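Local coordinates for protein TRAP dicarboxylate transporter, DctP subunit (Ochrobactrum anthropi, PDB 4P47) that probably captures a small organic acid in the periplasm and hands it to a TRAP-type membrane transporter, at residues R28-K33 and G61-K66; Q227-L232 and G290-E295. All coordinates share one frame; numbering follows the deposited sequence.

Interaction 1 (R28-K33 and G61-K66)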
ATOM      1  N   ARG A  28      19.080 -18.590  19.807  1.00 21.49           N
ATOM      2  CA  ARG A  28      19.626 -17.883  20.955  1.00 23.65           C
ATOM      3  C   ARG A  28      18.683 -16.763  21.366  1.00 25.79           C
ATOM      4  O   ARG A  28      17.762 -16.403  20.617  1.00 22.25           O
ATOM      5  CB  ARG A  28      21.001 -17.310  20.601  1.00 22.59           C
ATOM      6  CG  ARG A  28      21.961 -18.346  20.073  1.00 25.89           C
ATOM      7  CD  ARG A  28      23.060 -17.711  19.267  1.00 28.07           C
ATOM      8  NE  ARG A  28      22.556 -17.227  17.988  1.00 19.56           N
ATOM      9  CZ  ARG A  28      23.325 -16.735  17.027  1.00 30.06           C
ATOM     10  NH1 ARG A  28      22.779 -16.316  15.896  1.00 28.53           N
ATOM     11  NH2 ARG A  28      24.639 -16.658  17.195  1.00 29.19           N
ATOM     12  N   SER A  29      18.888 -16.226  22.560  0.83 21.54           N
ATOM     13  CA  SER A  29      18.145 -15.051  22.968  0.83 22.05           C
ATOM     14  C   SER A  29      18.345 -13.974  21.899  0.83 18.69           C
ATOM     15  O   SER A  29      19.471 -13.699  21.493  0.83 15.29           O
ATOM     16  CB  SER A  29      18.634 -14.560  24.329  0.83 31.41           C
ATOM     17  OG  SER A  29      17.947 -13.390  24.729  0.83 31.57           O
ATOM     18  N   GLN A  30      17.250 -13.399  21.417  1.00 14.54           N
ATOM     19  CA  GLN A  30      17.307 -12.258  20.494  1.00 12.11           C
ATOM     20  C   GLN A  30      16.221 -11.259  20.861  1.00 11.76           C
ATOM     21  O   GLN A  30      15.166 -11.619  21.393  1.00 13.67           O
ATOM     22  CB  GLN A  30      17.107 -12.698  19.046  1.00 11.55           C
ATOM     23  CG  GLN A  30      18.093 -13.755  18.543  1.00 14.00           C
ATOM     24  CD  GLN A  30      19.513 -13.232  18.311  1.00 15.51           C
ATOM     25  OE1 GLN A  30      19.775 -12.028  18.344  1.00 17.14           O
ATOM     26  NE2 GLN A  30      20.432 -14.150  18.065  1.00 16.39           N
ATOM     27  N   THR A  31      16.475  -9.992  20.582  1.00 16.07           N
ATOM     28  CA  THR A  31      15.449  -8.985  20.766  1.00 18.55           C
ATOM     29  C   THR A  31      15.277  -8.254  19.457  1.00 14.32           C
ATOM     30  O   THR A  31      16.243  -7.817  18.840  1.00 15.87           O
ATOM     31  CB  THR A  31      15.796  -7.987  21.885  1.00 28.66           C
ATOM     32  OG1 THR A  31      15.932  -8.693  23.122  1.00 29.22           O
ATOM     33  CG2 THR A  31      14.697  -6.940  22.038  1.00 28.40           C
ATOM     34  N   ILE A  32      14.029  -8.147  19.035  1.00  9.25           N
ATOM     35  CA  ILE A  32      13.701  -7.493  17.799  1.00  9.53           C
ATOM     36  C   ILE A  32      12.764  -6.330  18.064  1.00  9.38           C
ATOM     37  O   ILE A  32      11.654  -6.533  18.555  1.00 11.09           O
ATOM     38  CB  ILE A  32      12.991  -8.462  16.854  1.00  9.81           C
ATOM     39  CG1 ILE A  32      13.928  -9.593  16.440  1.00 11.95           C
ATOM     40  CG2 ILE A  32      12.471  -7.706  15.635  1.00 13.60           C
ATOM     41  CD1 ILE A  32      13.264 -10.652  15.537  1.00 13.92           C
ATOM     42  N   LYS A  33      13.209  -5.116  17.753  0.51  8.73           N
ATOM     43  CA  LYS A  33      12.347  -3.942  17.799  0.51  8.59           C
ATOM     44  C   LYS A  33      11.670  -3.802  16.438  0.51  8.43           C
ATOM     45  O   LYS A  33      12.345  -3.784  15.418  0.51  9.33           O
ATOM     46  CB  LYS A  33      13.167  -2.692  18.130  0.51  9.91           C
ATOM     47  CG  LYS A  33      13.900  -2.779  19.460  0.51 10.02           C
ATOM     48  CD  LYS A  33      14.731  -1.527  19.771  0.51  9.86           C
ATOM     49  CE  LYS A  33      15.472  -1.645  21.105  0.51 16.59           C
ATOM     50  NZ  LYS A  33      16.195  -0.395  21.488  0.51 19.23           N
ATOM     51  N   GLY A  61      10.055 -18.524  23.375  1.00  8.27           N
ATOM     52  CA  GLY A  61      10.352 -17.347  24.175  1.00 12.39           C
ATOM     53  C   GLY A  61      11.765 -16.798  24.018  1.00 10.73           C
ATOM     54  O   GLY A  61      12.080 -15.792  24.639  1.00 14.74           O
ATOM     55  N   GLN A  62      12.593 -17.428  23.202  1.00 11.93           N
ATOM     56  CA  GLN A  62      13.979 -16.973  23.023  1.00 12.21           C
ATOM     57  C   GLN A  62      14.054 -15.677  22.220  1.00 14.77           C
ATOM     58  O   GLN A  62      14.890 -14.795  22.518  1.00 15.34           O
ATOM     59  CB  GLN A  62      14.802 -18.043  22.336  1.00 14.31           C
ATOM     60  CG  GLN A  62      15.084 -19.243  23.223  1.00 16.79           C
ATOM     61  CD  GLN A  62      15.964 -18.888  24.388  1.00 20.32           C
ATOM     62  OE1 GLN A  62      15.492 -18.691  25.504  1.00 26.35           O
ATOM     63  NE2 GLN A  62      17.259 -18.791  24.128  1.00 26.02           N
ATOM     64  N   ILE A  63      13.181 -15.555  21.219  1.00 11.29           N
ATOM     65  CA  ILE A  63      13.137 -14.348  20.398  1.00 12.91           C
ATOM     66  C   ILE A  63      11.924 -13.558  20.838  1.00 11.68           C
ATOM     67  O   ILE A  63      10.794 -14.065  20.794  1.00 14.09           O
ATOM     68  CB  ILE A  63      13.064 -14.666  18.883  1.00  9.76           C
ATOM     69  CG1 ILE A  63      14.210 -15.577  18.458  1.00 12.71           C
ATOM     70  CG2 ILE A  63      13.078 -13.362  18.068  1.00 11.03           C
ATOM     71  CD1 ILE A  63      14.097 -16.026  17.038  1.00 12.96           C
ATOM     72  N   ASN A  64      12.165 -12.330  21.282  1.00 12.83           N
ATOM     73  CA  ASN A  64      11.104 -11.438  21.711  1.00 12.94           C
ATOM     74  C   ASN A  64      10.980 -10.267  20.766  1.00 11.12           C
ATOM     75  O   ASN A  64      11.950  -9.554  20.542  1.00 13.36           O
ATOM     76  CB  ASN A  64      11.395 -10.918  23.124  1.00 22.00           C
ATOM     77  CG  ASN A  64      10.451  -9.814  23.562  1.00 36.17           C
ATOM     78  OD1 ASN A  64       9.250 -10.031  23.723  1.00 42.06           O
ATOM     79  ND2 ASN A  64      11.000  -8.626  23.786  1.00 36.40           N
ATOM     80  N   VAL A  65       9.778 -10.063  20.247  1.00  9.42           N
ATOM     81  CA  VAL A  65       9.502  -8.953  19.340  1.00  9.73           C
ATOM     82  C   VAL A  65       8.784  -7.874  20.124  1.00  9.21           C
ATOM     83  O   VAL A  65       7.709  -8.109  20.663  1.00 12.74           O
ATOM     84  CB  VAL A  65       8.645  -9.419  18.165  1.00  9.64           C
ATOM     85  CG1 VAL A  65       8.380  -8.272  17.203  1.00 12.24           C
ATOM     86  CG2 VAL A  65       9.319 -10.578  17.455  1.00 10.85           C
ATOM     87  N   LYS A  66       9.421  -6.719  20.229  1.00  7.98           N
ATOM     88  CA  LYS A  66       8.875  -5.559  20.922  1.00  9.94           C
ATOM     89  C   LYS A  66       8.361  -4.546  19.900  1.00  8.49           C
ATOM     90  O   LYS A  66       9.115  -4.086  19.033  1.00  9.49           O
ATOM     91  CB  LYS A  66       9.976  -4.944  21.781  1.00 11.97           C
ATOM     92  CG  LYS A  66       9.567  -3.762  22.594  1.00 13.47           C
ATOM     93  CD  LYS A  66      10.705  -3.376  23.517  1.00 17.40           C
ATOM     94  CE  LYS A  66      10.384  -2.172  24.360  1.00 16.29           C
ATOM     95  NZ  LYS A  66      11.568  -1.920  25.249  1.00 19.43           N
TER
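Residues 30-33 and 63-66 run as parallel neighbours, 18° apart, with Gln30 level with Ile63 and Ile32 level with Val65, zipped by four backbone hydrogen bonds. They are the two strands of a right-handed beta-alpha-beta crossover, helix 43-58 linking them, which opens the first alpha/beta lobe of this periplasmic binding protein. As in any parallel pair, Gln30 and Ile32 each give their N-H and their carbonyl to the other strand; the bond from Lys66 N to Ile32 O is 2.8 Å long.

Ile32 and Ile63 carry the apolar face. Ile32 has CG1 anti to its carbonyl carbon (chi1 -65°), and the extended arm beyond it lays CD1 against Ile63 CG2 at 3.7 Å. Branched residues suit this face, which helix 43-58 covers through Val55 on Ile63 and Phe51 on Val65, while Phe248 packs on Ile32. Gln30 adds only its aliphatic root, CB lying 4.1 Å from Ile63 CG1; its bent chain carries the amide away to Glu256, which also forms a salt bridge with Arg28.

Thr31, Asn64 and the two lysines occupy the other face, where polar and long charged chains are suited to solvent. Just before the first bridged pair, Gln62 O receives the N-H of Gln30 at 3.0 Å and the CA-H of Ser29, the Ser29 CA standing 3.3 Å from that oxygen.

Interaction 2 (Q227-L232 and G290-E295)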
ATOM      1  N   GLN A 227     -17.284  15.847   2.346  1.00  7.36           N
ATOM      2  CA  GLN A 227     -17.258  15.210   1.035  1.00  8.47           C
ATOM      3  C   GLN A 227     -18.513  14.384   0.830  1.00  9.53           C
ATOM      4  O   GLN A 227     -18.793  13.498   1.612  1.00  9.37           O
ATOM      5  CB  GLN A 227     -16.065  14.264   0.929  1.00  6.60           C
ATOM      6  CG  GLN A 227     -14.697  14.908   1.121  1.00  7.49           C
ATOM      7  CD  GLN A 227     -14.210  15.625  -0.117  1.00  6.86           C
ATOM      8  OE1 GLN A 227     -13.475  15.048  -0.925  1.00  6.73           O
ATOM      9  NE2 GLN A 227     -14.572  16.893  -0.266  1.00  6.57           N
ATOM     10  N   LYS A 228     -19.241  14.652  -0.241  1.00  7.57           N
ATOM     11  CA  LYS A 228     -20.453  13.898  -0.552  1.00  8.59           C
ATOM     12  C   LYS A 228     -20.266  12.673  -1.443  1.00  7.02           C
ATOM     13  O   LYS A 228     -21.174  11.835  -1.506  1.00  8.11           O
ATOM     14  CB  LYS A 228     -21.498  14.817  -1.188  1.00  9.11           C
ATOM     15  CG  LYS A 228     -22.222  15.676  -0.150  1.00 11.30           C
ATOM     16  CD  LYS A 228     -23.153  16.697  -0.809  1.00 17.08           C
ATOM     17  CE  LYS A 228     -24.128  17.341   0.203  1.00 17.22           C
ATOM     18  NZ  LYS A 228     -23.422  18.056   1.301  1.00 20.42           N
ATOM     19  N   TYR A 229     -19.099  12.568  -2.098  1.00  6.78           N
ATOM     20  CA  TYR A 229     -18.894  11.562  -3.145  1.00  6.75           C
ATOM     21  C   TYR A 229     -17.624  10.757  -2.922  1.00  6.01           C
ATOM     22  O   TYR A 229     -16.576  11.322  -2.615  1.00  6.96           O
ATOM     23  CB  TYR A 229     -18.847  12.236  -4.524  1.00  6.83           C
ATOM     24  CG  TYR A 229     -20.056  13.102  -4.755  1.00  7.89           C
ATOM     25  CD1 TYR A 229     -21.305  12.527  -4.943  1.00  9.62           C
ATOM     26  CD2 TYR A 229     -19.973  14.481  -4.723  1.00  9.53           C
ATOM     27  CE1 TYR A 229     -22.437  13.300  -5.103  1.00 12.09           C
ATOM     28  CE2 TYR A 229     -21.100  15.264  -4.908  1.00 10.59           C
ATOM     29  CZ  TYR A 229     -22.323  14.661  -5.078  1.00 10.91           C
ATOM     30  OH  TYR A 229     -23.460  15.443  -5.259  1.00 14.44           O
ATOM     31  N   LEU A 230     -17.727   9.450  -3.107  1.00  5.78           N
ATOM     32  CA  LEU A 230     -16.594   8.524  -3.131  1.00  5.81           C
ATOM     33  C   LEU A 230     -16.699   7.656  -4.366  1.00  5.55           C
ATOM     34  O   LEU A 230     -17.778   7.114  -4.644  1.00  7.39           O
ATOM     35  CB  LEU A 230     -16.621   7.599  -1.888  1.00  6.47           C
ATOM     36  CG  LEU A 230     -15.685   6.385  -1.890  1.00  6.72           C
ATOM     37  CD1 LEU A 230     -14.213   6.810  -1.985  1.00  7.97           C
ATOM     38  CD2 LEU A 230     -15.850   5.507  -0.665  1.00  7.60           C
ATOM     39  N   THR A 231     -15.602   7.538  -5.112  1.00  6.25           N
ATOM     40  CA  THR A 231     -15.495   6.539  -6.157  1.00  6.19           C
ATOM     41  C   THR A 231     -14.405   5.578  -5.799  1.00  6.85           C
ATOM     42  O   THR A 231     -13.302   5.981  -5.397  1.00  6.22           O
ATOM     43  CB  THR A 231     -15.180   7.160  -7.511  1.00  6.35           C
ATOM     44  OG1 THR A 231     -16.284   7.998  -7.863  1.00  8.88           O
ATOM     45  CG2 THR A 231     -15.009   6.089  -8.607  1.00  8.11           C
ATOM     46  N   LEU A 232     -14.712   4.290  -5.937  1.00  7.10           N
ATOM     47  CA  LEU A 232     -13.725   3.245  -5.734  1.00  6.94           C
ATOM     48  C   LEU A 232     -12.860   3.155  -6.993  1.00  7.57           C
ATOM     49  O   LEU A 232     -12.929   2.197  -7.762  1.00  8.27           O
ATOM     50  CB  LEU A 232     -14.416   1.926  -5.399  1.00  6.42           C
ATOM     51  CG  LEU A 232     -15.334   1.963  -4.168  1.00  8.37           C
ATOM     52  CD1 LEU A 232     -15.839   0.552  -3.824  1.00 13.32           C
ATOM     53  CD2 LEU A 232     -14.648   2.598  -2.954  1.00  9.71           C
ATOM     54  N   GLY A 290     -24.199   8.809   4.425  1.00  7.35           N
ATOM     55  CA  GLY A 290     -24.882   9.448   3.318  1.00  8.68           C
ATOM     56  C   GLY A 290     -23.979   9.903   2.178  1.00  8.75           C
ATOM     57  O   GLY A 290     -24.429  10.640   1.294  1.00 10.58           O
ATOM     58  N   MET A 291     -22.724   9.473   2.187  1.00  7.87           N
ATOM     59  CA  MET A 291     -21.877   9.618   1.019  1.00  8.69           C
ATOM     60  C   MET A 291     -22.395   8.708  -0.073  1.00  8.79           C
ATOM     61  O   MET A 291     -22.821   7.590   0.191  1.00 11.33           O
ATOM     62  CB  MET A 291     -20.437   9.247   1.346  1.00  9.07           C
ATOM     63  CG  MET A 291     -19.756  10.224   2.250  1.00  8.45           C
ATOM     64  SD  MET A 291     -17.975   9.980   2.360  1.00 10.28           S
ATOM     65  CE  MET A 291     -17.426  10.485   0.732  1.00 11.66           C
ATOM     66  N   GLN A 292     -22.300   9.164  -1.317  1.00  8.67           N
ATOM     67  CA  GLN A 292     -22.689   8.349  -2.456  1.00  9.54           C
ATOM     68  C   GLN A 292     -21.441   7.644  -2.966  1.00  7.94           C
ATOM     69  O   GLN A 292     -20.458   8.296  -3.295  1.00  7.60           O
ATOM     70  CB  GLN A 292     -23.270   9.243  -3.559  1.00 10.68           C
ATOM     71  CG  GLN A 292     -23.625   8.487  -4.862  1.00 13.59           C
ATOM     72  CD  GLN A 292     -24.157   9.380  -5.998  1.00 19.06           C
ATOM     73  OE1 GLN A 292     -24.625  10.489  -5.774  1.00 19.29           O
ATOM     74  NE2 GLN A 292     -24.078   8.876  -7.225  1.00 19.55           N
ATOM     75  N   VAL A 293     -21.500   6.324  -3.065  1.00  8.63           N
ATOM     76  CA  VAL A 293     -20.355   5.519  -3.482  1.00  9.53           C
ATOM     77  C   VAL A 293     -20.569   4.977  -4.900  1.00  9.14           C
ATOM     78  O   VAL A 293     -21.566   4.306  -5.212  1.00 12.60           O
ATOM     79  CB  VAL A 293     -20.108   4.364  -2.493  1.00 10.86           C
ATOM     80  CG1 VAL A 293     -18.863   3.573  -2.874  1.00 12.46           C
ATOM     81  CG2 VAL A 293     -19.981   4.889  -1.084  1.00 11.45           C
ATOM     82  N   THR A 294     -19.617   5.287  -5.758  1.00  7.89           N
ATOM     83  CA  THR A 294     -19.647   4.856  -7.133  1.00  9.67           C
ATOM     84  C   THR A 294     -18.571   3.811  -7.367  1.00  9.10           C
ATOM     85  O   THR A 294     -17.440   3.973  -6.937  1.00  9.22           O
ATOM     86  CB  THR A 294     -19.434   6.061  -8.074  1.00  9.41           C
ATOM     87  OG1 THR A 294     -20.480   7.023  -7.861  1.00 13.17           O
ATOM     88  CG2 THR A 294     -19.456   5.616  -9.533  1.00 12.83           C
ATOM     89  N   GLU A 295     -18.943   2.716  -8.026  1.00 11.39           N
ATOM     90  CA  GLU A 295     -17.993   1.693  -8.447  1.00 13.21           C
ATOM     91  C   GLU A 295     -17.778   1.805  -9.940  1.00 15.04           C
ATOM     92  O   GLU A 295     -18.666   2.220 -10.677  1.00 16.75           O
ATOM     93  CB  GLU A 295     -18.531   0.301  -8.128  1.00 15.54           C
ATOM     94  CG  GLU A 295     -18.693   0.036  -6.650  1.00 23.62           C
ATOM     95  CD  GLU A 295     -19.161  -1.375  -6.365  1.00 37.71           C
ATOM     96  OE1 GLU A 295     -19.891  -1.940  -7.210  1.00 42.60           O
ATOM     97  OE2 GLU A 295     -18.800  -1.917  -5.299  1.00 45.16           O
TER
HETATM   98  O   HOH W   1     -23.996  12.144  -1.028  1.00 12.40           O
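Met291, Leu230 and Leu232 hold much of the surface buried where strand 229-232 takes 292-295 as a parallel edge neighbour in the sheet. Met291 stands just before the bridged residues, following Gly290, whose positive phi closes helix 254-288 in a Schellman motif. The methionine chain runs extended to SD and then turns at chi3 (70°), which brings CE to 3.4 Å from Gln227 O and 4.0 Å from Leu230 CB. A flexible, unbranched thioether suits this corner because it can turn its methyl in against the carbonyl oxygens of Gln227 and Tyr229, where Ile218 and Ile286 also touch it.

Leu230 swings CG anti to its backbone N (chi1 168°) and lies alongside Val293, CD2 to CG2 4.2 Å, with Leu283 and Ile286 of helix 254-288 packed against it. Its backbone is gripped twice, N-H by Gln292 O and carbonyl by Thr294 N, the latter at 2.8 Å and in the carbonyl plane. Leu232 crosses Val293 through CG, and its CD1 rests on the aliphatic part of Glu295, 4.0 Å from CG. With an alanine at Leu232, Val293 CG1 and the Glu295 methylene would probably lose their apolar cover, leaving a gap beside Asn153.

On the other face, Gln292 OE1 meets the edge of the Tyr229 ring in its plane, 3.6 Å from CE1, the amide turned 76° to the ring. Thr231 and Thr294 lie side by side, but Thr231 OG1 bonds to Val161 O. A water donates to both Lys228 O and Gly290 O, so Lys228 O, already bonded by Gln292 N, has a second donor. The chemistry is thus divided: apolar chains pack on the face that helix 254-288 borders, the Glu295 carboxylate at its rim, while four backbone bonds and the water join the strands.

How the interactions relate
Interactions 1 and 2 sit on opposite sides of the chain's centre, their own centres 45 Å apart and their nearest atoms about 32 Å apart. They follow one another in the sequence: both segments of interaction 1 precede those of interaction 2. Both nevertheless reach the same branched mixed sheet. Strand 30-35 is bonded to strand 90-94, which runs antiparallel to the long strand 229-245; that strand begins in interaction 2 and so carries the sheet from one region to the other. Such shared long strands are consistent with the two-lobed architecture of TRAP binding proteins, in which the lobes flank a ligand pocket.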